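Local atomic coordinates of flavin-containing monooxygenase (PDB entry 6WPU), a protein that binds FAD and, as an S-allyl-L-cysteine S-oxygenase of garlic, probably uses the flavin to oxygenate the sulfur of its substrate. Residues R90-R95 / K427-R432; R114-G119 / D438-D443. All blocks are in the same frame, centred on the assembly; numbering follows the deposited sequence.

Contact 1: residues R90-R95 / K427-R432; sequences RTNLPR and KNRKER. With FAD (flavin-adenine dinucleotide), chain B; SO4 (sulfate ion), chain D.
N92 and R429 mark the closest approach of the two backbones, their CA atoms 7.9 Å apart. Residues 90-95 form an irregular loop, whereas 427-431 are the last turn of a helix that R432 leaves. At that separation the gap has to be bridged by a side chain, and R429 does so: NH1 donates to the backbone O of N92 at 2.7 Å. The acceptor lies in the guanidinium plane, but the donor stands 39° out of the carbonyl plane, and the N-H...O angle of 141° is bent. CG of R429 is anti to its backbone N (chi1 -153°) and the chain folds at chi3, which turns the guanidinium edge to the loop. At the same edge CD2 of L93 packs 3.7 Å from R429 NH1. With an alanine at R429, the carbonyl of N92 would probably lose this donor and the loop this polar link to the helix end.

The backbone N of N92 faces the flavin: N92 N donates to FAD O4 at 2.8 Å, and T91 CA lies 3.1 Å from the same oxygen. T91 OG1 donates to L93 O at 2.6 Å, bracing the loop on both sides of N92. R90 NH1 bonds at 2.9 Å to O4 of a sulfate probably from the crystallisation liquor. The loop runs from strand 47-52 to helix 95-98, and L93 also packs on Y422 and V425 of helix 416-431 and on M98.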
loop_
_atom_site.group_PDB
_atom_site.type_symbol
_atom_site.label_atom_id
_atom_site.label_comp_id
_atom_site.label_asym_id
_atom_site.label_seq_id
_atom_site.Cartn_x
_atom_site.Cartn_y
_atom_site.Cartn_z
ATOM N N ARG A 90 12.866 0.188 -7.187
ATOM C CA ARG A 90 12.854 -1.261 -7.298
ATOM C C ARG A 90 12.052 -1.852 -6.140
ATOM O O ARG A 90 11.840 -1.200 -5.110
ATOM C CB ARG A 90 14.280 -1.828 -7.285
ATOM C CG ARG A 90 15.155 -1.374 -8.436
ATOM C CD ARG A 90 16.618 -1.699 -8.175
ATOM N NE ARG A 90 16.868 -3.134 -8.189
ATOM C CZ ARG A 90 18.044 -3.691 -7.932
ATOM N NH1 ARG A 90 19.092 -2.924 -7.625
ATOM N NH2 ARG A 90 18.169 -5.020 -7.967
ATOM N N THR A 91 11.590 -3.095 -6.318
ATOM C CA THR A 91 10.797 -3.735 -5.271
ATOM C C THR A 91 11.638 -3.877 -4.006
ATOM O O THR A 91 12.860 -4.044 -4.064
ATOM C CB THR A 91 10.266 -5.113 -5.725
ATOM O OG1 THR A 91 11.336 -6.072 -5.844
ATOM C CG2 THR A 91 9.546 -5.006 -7.058
ATOM N N ASN A 92 10.987 -3.771 -2.846
ATOM C CA ASN A 92 11.673 -4.034 -1.582
ATOM C C ASN A 92 11.443 -5.456 -1.099
ATOM O O ASN A 92 11.815 -5.790 0.026
ATOM C CB ASN A 92 11.255 -3.027 -0.501
ATOM C CG ASN A 92 9.767 -3.024 -0.236
ATOM O OD1 ASN A 92 9.064 -3.994 -0.507
ATOM N ND2 ASN A 92 9.271 -1.915 0.280
ATOM N N LEU A 93 10.821 -6.292 -1.928
ATOM C CA LEU A 93 10.623 -7.712 -1.694
ATOM C C LEU A 93 11.125 -8.468 -2.916
ATOM O O LEU A 93 11.009 -7.962 -4.042
ATOM C CB LEU A 93 9.139 -8.030 -1.458
ATOM C CG LEU A 93 8.462 -7.402 -0.240
ATOM C CD1 LEU A 93 6.962 -7.636 -0.329
ATOM C CD2 LEU A 93 9.038 -8.012 1.040
ATOM N N PRO A 94 11.720 -9.643 -2.734
ATOM C CA PRO A 94 12.114 -10.449 -3.894
ATOM C C PRO A 94 10.878 -10.874 -4.665
ATOM O O PRO A 94 9.798 -11.050 -4.095
ATOM C CB PRO A 94 12.834 -11.648 -3.274
ATOM C CG PRO A 94 12.239 -11.767 -1.914
ATOM C CD PRO A 94 11.865 -10.382 -1.467
ATOM N N ARG A 95 11.033 -10.990 -5.984
ATOM C CA ARG A 95 9.851 -11.131 -6.825
ATOM C C ARG A 95 9.110 -12.440 -6.548
ATOM O O ARG A 95 7.886 -12.493 -6.723
ATOM C CB ARG A 95 10.239 -11.007 -8.303
ATOM C CG ARG A 95 11.178 -12.099 -8.816
ATOM C CD ARG A 95 11.777 -11.721 -10.174
ATOM N NE ARG A 95 10.774 -11.633 -11.239
ATOM C CZ ARG A 95 10.911 -10.909 -12.351
ATOM N NH1 ARG A 95 12.001 -10.170 -12.543
ATOM N NH2 ARG A 95 9.948 -10.908 -13.271
ATOM N N LYS A 427 15.347 -9.054 7.326
ATOM C CA LYS A 427 16.611 -8.900 8.038
ATOM C C LYS A 427 17.648 -8.179 7.185
ATOM O O LYS A 427 18.376 -7.313 7.684
ATOM C CB LYS A 427 17.132 -10.265 8.482
ATOM C CG LYS A 427 18.406 -10.203 9.313
ATOM C CD LYS A 427 18.874 -11.602 9.686
ATOM C CE LYS A 427 19.496 -12.317 8.494
ATOM N NZ LYS A 427 20.906 -11.880 8.273
ATOM N N ASN A 428 17.732 -8.519 5.893
ATOM C CA ASN A 428 18.728 -7.898 5.023
ATOM C C ASN A 428 18.408 -6.437 4.738
ATOM O O ASN A 428 19.321 -5.624 4.557
ATOM C CB ASN A 428 18.823 -8.662 3.712
ATOM C CG ASN A 428 19.382 -10.039 3.893
ATOM O OD1 ASN A 428 19.746 -10.430 5.001
ATOM N ND2 ASN A 428 19.442 -10.798 2.804
ATOM N N ARG A 429 17.125 -6.097 4.664
ATOM C CA ARG A 429 16.725 -4.718 4.421
ATOM C C ARG A 429 17.116 -3.819 5.587
ATOM O O ARG A 429 17.545 -2.677 5.382
ATOM C CB ARG A 429 15.220 -4.667 4.176
ATOM C CG ARG A 429 14.762 -3.507 3.317
ATOM C CD ARG A 429 13.396 -3.822 2.766
ATOM N NE ARG A 429 12.477 -4.086 3.862
ATOM C CZ ARG A 429 11.399 -4.847 3.772
ATOM N NH1 ARG A 429 11.093 -5.442 2.629
ATOM N NH2 ARG A 429 10.629 -5.011 4.837
ATOM N N LYS A 430 16.974 -4.317 6.817
ATOM C CA LYS A 430 17.380 -3.538 7.981
ATOM C C LYS A 430 18.901 -3.502 8.123
ATOM O O LYS A 430 19.466 -2.468 8.493
ATOM C CB LYS A 430 16.727 -4.106 9.244
ATOM N N GLU A 431 19.582 -4.607 7.811
ATOM C CA GLU A 431 21.025 -4.674 8.026
ATOM C C GLU A 431 21.818 -4.018 6.903
ATOM O O GLU A 431 22.856 -3.401 7.155
ATOM C CB GLU A 431 21.479 -6.125 8.168
ATOM C CG GLU A 431 21.333 -6.708 9.549
ATOM C CD GLU A 431 21.575 -8.206 9.554
ATOM O OE1 GLU A 431 22.089 -8.722 8.535
ATOM O OE2 GLU A 431 21.239 -8.868 10.561
ATOM N N ARG A 432 21.395 -4.189 5.655
ATOM C CA ARG A 432 22.181 -3.753 4.498
ATOM C C ARG A 432 21.253 -3.084 3.489
ATOM O O ARG A 432 21.066 -3.579 2.371
ATOM C CB ARG A 432 22.911 -4.938 3.868
ATOM C CG ARG A 432 23.660 -5.857 4.845
ATOM C CD ARG A 432 23.525 -7.308 4.387
ATOM N NE ARG A 432 23.672 -7.387 2.936
ATOM C CZ ARG A 432 23.043 -8.252 2.144
ATOM N NH1 ARG A 432 22.196 -9.149 2.644
ATOM N NH2 ARG A 432 23.257 -8.205 0.834
HETATM P PA FAD B . -3.435 1.034 -5.625
HETATM O O1A FAD B . -2.203 0.528 -6.378
HETATM O O2A FAD B . -3.455 2.359 -5.048
HETATM O O5B FAD B . -4.667 1.081 -6.501
HETATM C C5B FAD B . -5.924 1.681 -6.210
HETATM C C4B FAD B . -6.695 1.997 -7.512
HETATM O O4B FAD B . -7.991 2.484 -7.302
HETATM C C3B FAD B . -5.982 2.994 -8.385
HETATM O O3B FAD B . -5.848 2.513 -9.682
HETATM C C2B FAD B . -6.858 4.197 -8.374
HETATM O O2B FAD B . -6.805 4.927 -9.547
HETATM C C1B FAD B . -8.205 3.566 -8.168
HETATM N N9A FAD B . -9.176 4.440 -7.551
HETATM C C8A FAD B . -8.969 5.201 -6.406
HETATM N N7A FAD B . -10.077 5.894 -6.117
HETATM C C5A FAD B . -11.055 5.634 -7.079
HETATM C C6A FAD B . -12.361 6.069 -7.292
HETATM N N6A FAD B . -12.997 7.002 -6.393
HETATM N N1A FAD B . -13.060 5.593 -8.338
HETATM C C2A FAD B . -12.513 4.716 -9.220
HETATM N N3A FAD B . -11.246 4.267 -9.060
HETATM C C4A FAD B . -10.498 4.704 -8.009
HETATM N N1 FAD B . 4.262 -3.941 -2.598
HETATM C C2 FAD B . 5.054 -5.040 -3.086
HETATM O O2 FAD B . 4.508 -6.270 -3.211
HETATM N N3 FAD B . 6.400 -4.882 -3.330
HETATM C C4 FAD B . 6.991 -3.644 -3.191
HETATM O O4 FAD B . 8.311 -3.452 -3.439
HETATM C C4X FAD B . 6.175 -2.443 -2.925
HETATM N N5 FAD B . 6.736 -1.177 -3.024
HETATM C C5X FAD B . 5.934 -0.060 -2.809
HETATM C C6 FAD B . 6.504 1.219 -2.896
HETATM C C7 FAD B . 5.697 2.333 -2.695
HETATM C C7M FAD B . 6.321 3.700 -2.779
HETATM C C8 FAD B . 4.342 2.186 -2.406
HETATM C C8M FAD B . 3.454 3.367 -2.175
HETATM C C9 FAD B . 3.772 0.912 -2.315
HETATM C C9A FAD B . 4.565 -0.209 -2.516
HETATM N N10 FAD B . 3.976 -1.517 -2.441
HETATM C C10 FAD B . 4.775 -2.649 -2.652
HETATM C "C1'" FAD B . 2.555 -1.673 -2.089
HETATM C "C2'" FAD B . 1.495 -1.427 -3.142
HETATM O "O2'" FAD B . 0.589 -0.532 -2.643
HETATM C "C3'" FAD B . 0.796 -2.755 -3.327
HETATM O "O3'" FAD B . 1.735 -3.501 -4.000
HETATM C "C4'" FAD B . -0.485 -2.721 -4.152
HETATM O "O4'" FAD B . -0.216 -2.013 -5.306
HETATM C "C5'" FAD B . -1.736 -2.177 -3.454
HETATM O "O5'" FAD B . -2.597 -1.927 -4.528
HETATM P P FAD B . -4.087 -1.387 -4.519
HETATM O O1P FAD B . -4.931 -1.991 -5.704
HETATM O O2P FAD B . -4.586 -1.618 -3.037
HETATM O O3P FAD B . -3.863 0.240 -4.422
HETATM S S SO4 D . 19.657 -0.138 -5.113
HETATM O O1 SO4 D . 20.701 0.890 -5.099
HETATM O O2 SO4 D . 20.219 -1.380 -4.586
HETATM O O3 SO4 D . 18.551 0.263 -4.253
HETATM O O4 SO4 D . 19.146 -0.307 -6.478
#

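Contact 2: residues R114-G119 / D438-D443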
loop_
_atom_site.group_PDB
_atom_site.type_symbol
_atom_site.label_atom_id
_atom_site.label_comp_id
_atom_site.label_asym_id
_atom_site.label_seq_id
_atom_site.Cartn_x
_atom_site.Cartn_y
_atom_site.Cartn_z
ATOM N N ARG A 114 14.865 -8.866 -15.565
ATOM C CA ARG A 114 15.005 -10.220 -15.039
ATOM C C ARG A 114 15.566 -10.265 -13.622
ATOM O O ARG A 114 15.837 -11.362 -13.118
ATOM C CB ARG A 114 15.902 -11.050 -15.959
ATOM C CG ARG A 114 15.328 -11.297 -17.339
ATOM C CD ARG A 114 16.122 -12.373 -18.067
ATOM N NE ARG A 114 15.253 -13.458 -18.516
ATOM C CZ ARG A 114 15.005 -14.564 -17.818
ATOM N NH1 ARG A 114 15.567 -14.745 -16.631
ATOM N NH2 ARG A 114 14.197 -15.491 -18.309
ATOM N N ARG A 115 15.748 -9.120 -12.970
ATOM C CA ARG A 115 16.361 -9.104 -11.650
ATOM C C ARG A 115 15.407 -9.647 -10.598
ATOM O O ARG A 115 14.185 -9.511 -10.705
ATOM C CB ARG A 115 16.786 -7.689 -11.267
ATOM C CG ARG A 115 17.989 -7.191 -12.024
ATOM C CD ARG A 115 18.328 -5.773 -11.615
ATOM N NE ARG A 115 17.255 -4.865 -12.002
ATOM C CZ ARG A 115 17.271 -3.559 -11.779
ATOM N NH1 ARG A 115 18.310 -3.010 -11.154
ATOM N NH2 ARG A 115 16.249 -2.808 -12.171
ATOM N N ARG A 116 15.992 -10.254 -9.561
ATOM C CA ARG A 116 15.200 -10.749 -8.443
ATOM C C ARG A 116 14.423 -9.627 -7.776
ATOM O O ARG A 116 13.278 -9.828 -7.348
ATOM C CB ARG A 116 16.100 -11.450 -7.428
ATOM C CG ARG A 116 15.325 -12.018 -6.266
ATOM C CD ARG A 116 15.968 -13.251 -5.739
ATOM N NE ARG A 116 15.145 -13.849 -4.699
ATOM C CZ ARG A 116 15.584 -14.154 -3.482
ATOM N NH1 ARG A 116 16.857 -13.918 -3.159
ATOM N NH2 ARG A 116 14.748 -14.701 -2.599
ATOM N N PHE A 117 15.029 -8.440 -7.667
ATOM C CA PHE A 117 14.346 -7.243 -7.175
ATOM C C PHE A 117 14.239 -6.274 -8.339
ATOM O O PHE A 117 15.115 -5.416 -8.522
ATOM C CB PHE A 117 15.087 -6.591 -6.004
ATOM C CG PHE A 117 15.106 -7.407 -4.740
ATOM C CD1 PHE A 117 15.977 -8.473 -4.605
ATOM C CD2 PHE A 117 14.295 -7.065 -3.668
ATOM C CE1 PHE A 117 16.025 -9.204 -3.430
ATOM C CE2 PHE A 117 14.329 -7.792 -2.491
ATOM C CZ PHE A 117 15.194 -8.860 -2.368
ATOM N N PRO A 118 13.211 -6.381 -9.171
ATOM C CA PRO A 118 13.163 -5.583 -10.398
ATOM C C PRO A 118 12.616 -4.184 -10.146
ATOM O O PRO A 118 12.141 -3.844 -9.061
ATOM C CB PRO A 118 12.221 -6.397 -11.288
ATOM C CG PRO A 118 11.252 -6.999 -10.291
ATOM C CD PRO A 118 12.129 -7.387 -9.126
ATOM N N GLY A 119 12.667 -3.379 -11.195
ATOM C CA GLY A 119 12.078 -2.059 -11.148
ATOM C C GLY A 119 10.571 -2.099 -11.300
ATOM O O GLY A 119 9.986 -3.101 -11.721
ATOM N N ASP A 438 20.774 -6.643 -4.285
ATOM C CA ASP A 438 21.669 -7.251 -5.253
ATOM C C ASP A 438 22.586 -8.307 -4.664
ATOM O O ASP A 438 23.218 -9.040 -5.429
ATOM C CB ASP A 438 22.504 -6.166 -5.951
ATOM C CG ASP A 438 21.647 -5.235 -6.801
ATOM O OD1 ASP A 438 20.978 -5.725 -7.742
ATOM O OD2 ASP A 438 21.623 -4.019 -6.516
ATOM N N GLU A 439 22.662 -8.421 -3.340
ATOM C CA GLU A 439 23.512 -9.402 -2.672
ATOM C C GLU A 439 22.665 -10.137 -1.645
ATOM O O GLU A 439 22.168 -9.526 -0.692
ATOM C CB GLU A 439 24.725 -8.734 -2.009
ATOM N N TRP A 440 22.479 -11.436 -1.851
ATOM C CA TRP A 440 21.637 -12.228 -0.975
ATOM C C TRP A 440 22.243 -13.611 -0.858
ATOM O O TRP A 440 23.095 -14.007 -1.657
ATOM C CB TRP A 440 20.187 -12.315 -1.487
ATOM C CG TRP A 440 20.065 -12.910 -2.866
ATOM C CD1 TRP A 440 20.125 -14.242 -3.206
ATOM C CD2 TRP A 440 19.854 -12.195 -4.088
ATOM N NE1 TRP A 440 19.969 -14.391 -4.566
ATOM C CE2 TRP A 440 19.808 -13.148 -5.129
ATOM C CE3 TRP A 440 19.717 -10.842 -4.404
ATOM C CZ2 TRP A 440 19.626 -12.787 -6.462
ATOM C CZ3 TRP A 440 19.539 -10.486 -5.730
ATOM C CH2 TRP A 440 19.491 -11.456 -6.743
ATOM N N ASP A 441 21.785 -14.354 0.149
ATOM C CA ASP A 441 22.345 -15.670 0.427
ATOM C C ASP A 441 21.265 -16.742 0.564
ATOM O O ASP A 441 21.521 -17.795 1.148
ATOM C CB ASP A 441 23.217 -15.619 1.683
ATOM C CG ASP A 441 24.141 -16.816 1.794
ATOM O OD1 ASP A 441 24.833 -17.124 0.798
ATOM O OD2 ASP A 441 24.164 -17.456 2.866
ATOM N N ASP A 442 20.061 -16.501 0.041
ATOM C CA ASP A 442 18.995 -17.488 0.159
ATOM C C ASP A 442 18.650 -18.100 -1.199
ATOM O O ASP A 442 17.471 -18.227 -1.558
ATOM C CB ASP A 442 17.759 -16.859 0.806
ATOM C CG ASP A 442 17.169 -15.743 -0.034
ATOM O OD1 ASP A 442 17.960 -15.061 -0.720
ATOM O OD2 ASP A 442 15.924 -15.563 -0.020
ATOM N N ASP A 443 19.681 -18.497 -1.955
ATOM C CA ASP A 443 19.455 -19.212 -3.208
ATOM C C ASP A 443 18.728 -20.527 -2.981
ATOM O O ASP A 443 18.054 -21.021 -3.889
ATOM C CB ASP A 443 20.783 -19.471 -3.917
ATOM C CG ASP A 443 21.545 -18.192 -4.212
ATOM O OD1 ASP A 443 22.077 -17.574 -3.259
ATOM O OD2 ASP A 443 21.608 -17.800 -5.398
HETATM O O HOH W 1 20.740 -4.267 -10.229
#
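R116 crosses one face of the W440 indole and continues to the carboxylate of D442, so a single side chain makes both an aromatic and an ionic contact. Its guanidinium stands steeply on the ring, the two planes 77° apart. R116 CZ lies 4.5 Å from the centroid of the W440 five-membered ring and only 6° off its normal, which supports a cation-pi assignment; R116 NH1 is the nitrogen turned down to the indole, 3.3 Å from CD1 of W440. Further back, CD of R116 sits over the six-membered ring of W440, 4.0 Å from its centroid, as a CH-pi contact. CG anti to the backbone N (chi1 -178°) sends the arginine chain out across the indole.

At the far end the grip is end-on and bidentate: R116 NH1 to D442 OD1 at 2.9 Å and R116 NH2 to D442 OD2 at 3.0 Å, both nearly straight. Each oxygen is met on its syn side, although the guanidinium and carboxylate planes are turned against each other. E96 at NE and D442 at NH1 and NH2 together fix the rotation of the guanidinium, its charge balanced by two acids. F117 brings CE1 to within 4.2 Å of W440 CE3, and one water joins R115 NH1 to D438 OD1, at 2.9 Å from each. The contact joins the loop before helix 120-133 to the link between helices 416-431 and 443-453; M421 of the former helix touches both R116 and D442.

In the fold
Contacts 1 and 2 have centres 9 Å apart and form one continuous region in which the C-terminal part of the chain, residues 427-443, meets two loops from the N-terminal half. Those loops are joined directly: R95 N lies 2.9 Å from R116 O, probably a hydrogen bond, and F117 CE2 packs 3.2 Å from P94 N. A salt bridge from R90 to D438 crosses between the contacts, and R90 NE also bonds to the carbonyl of F117. Contact 1 reaches the flavin itself through T91 and N92, whereas in contact 2 the F117 side chain stays about 7 Å from FAD, consistent with a second-shell position behind the flavin-binding loop.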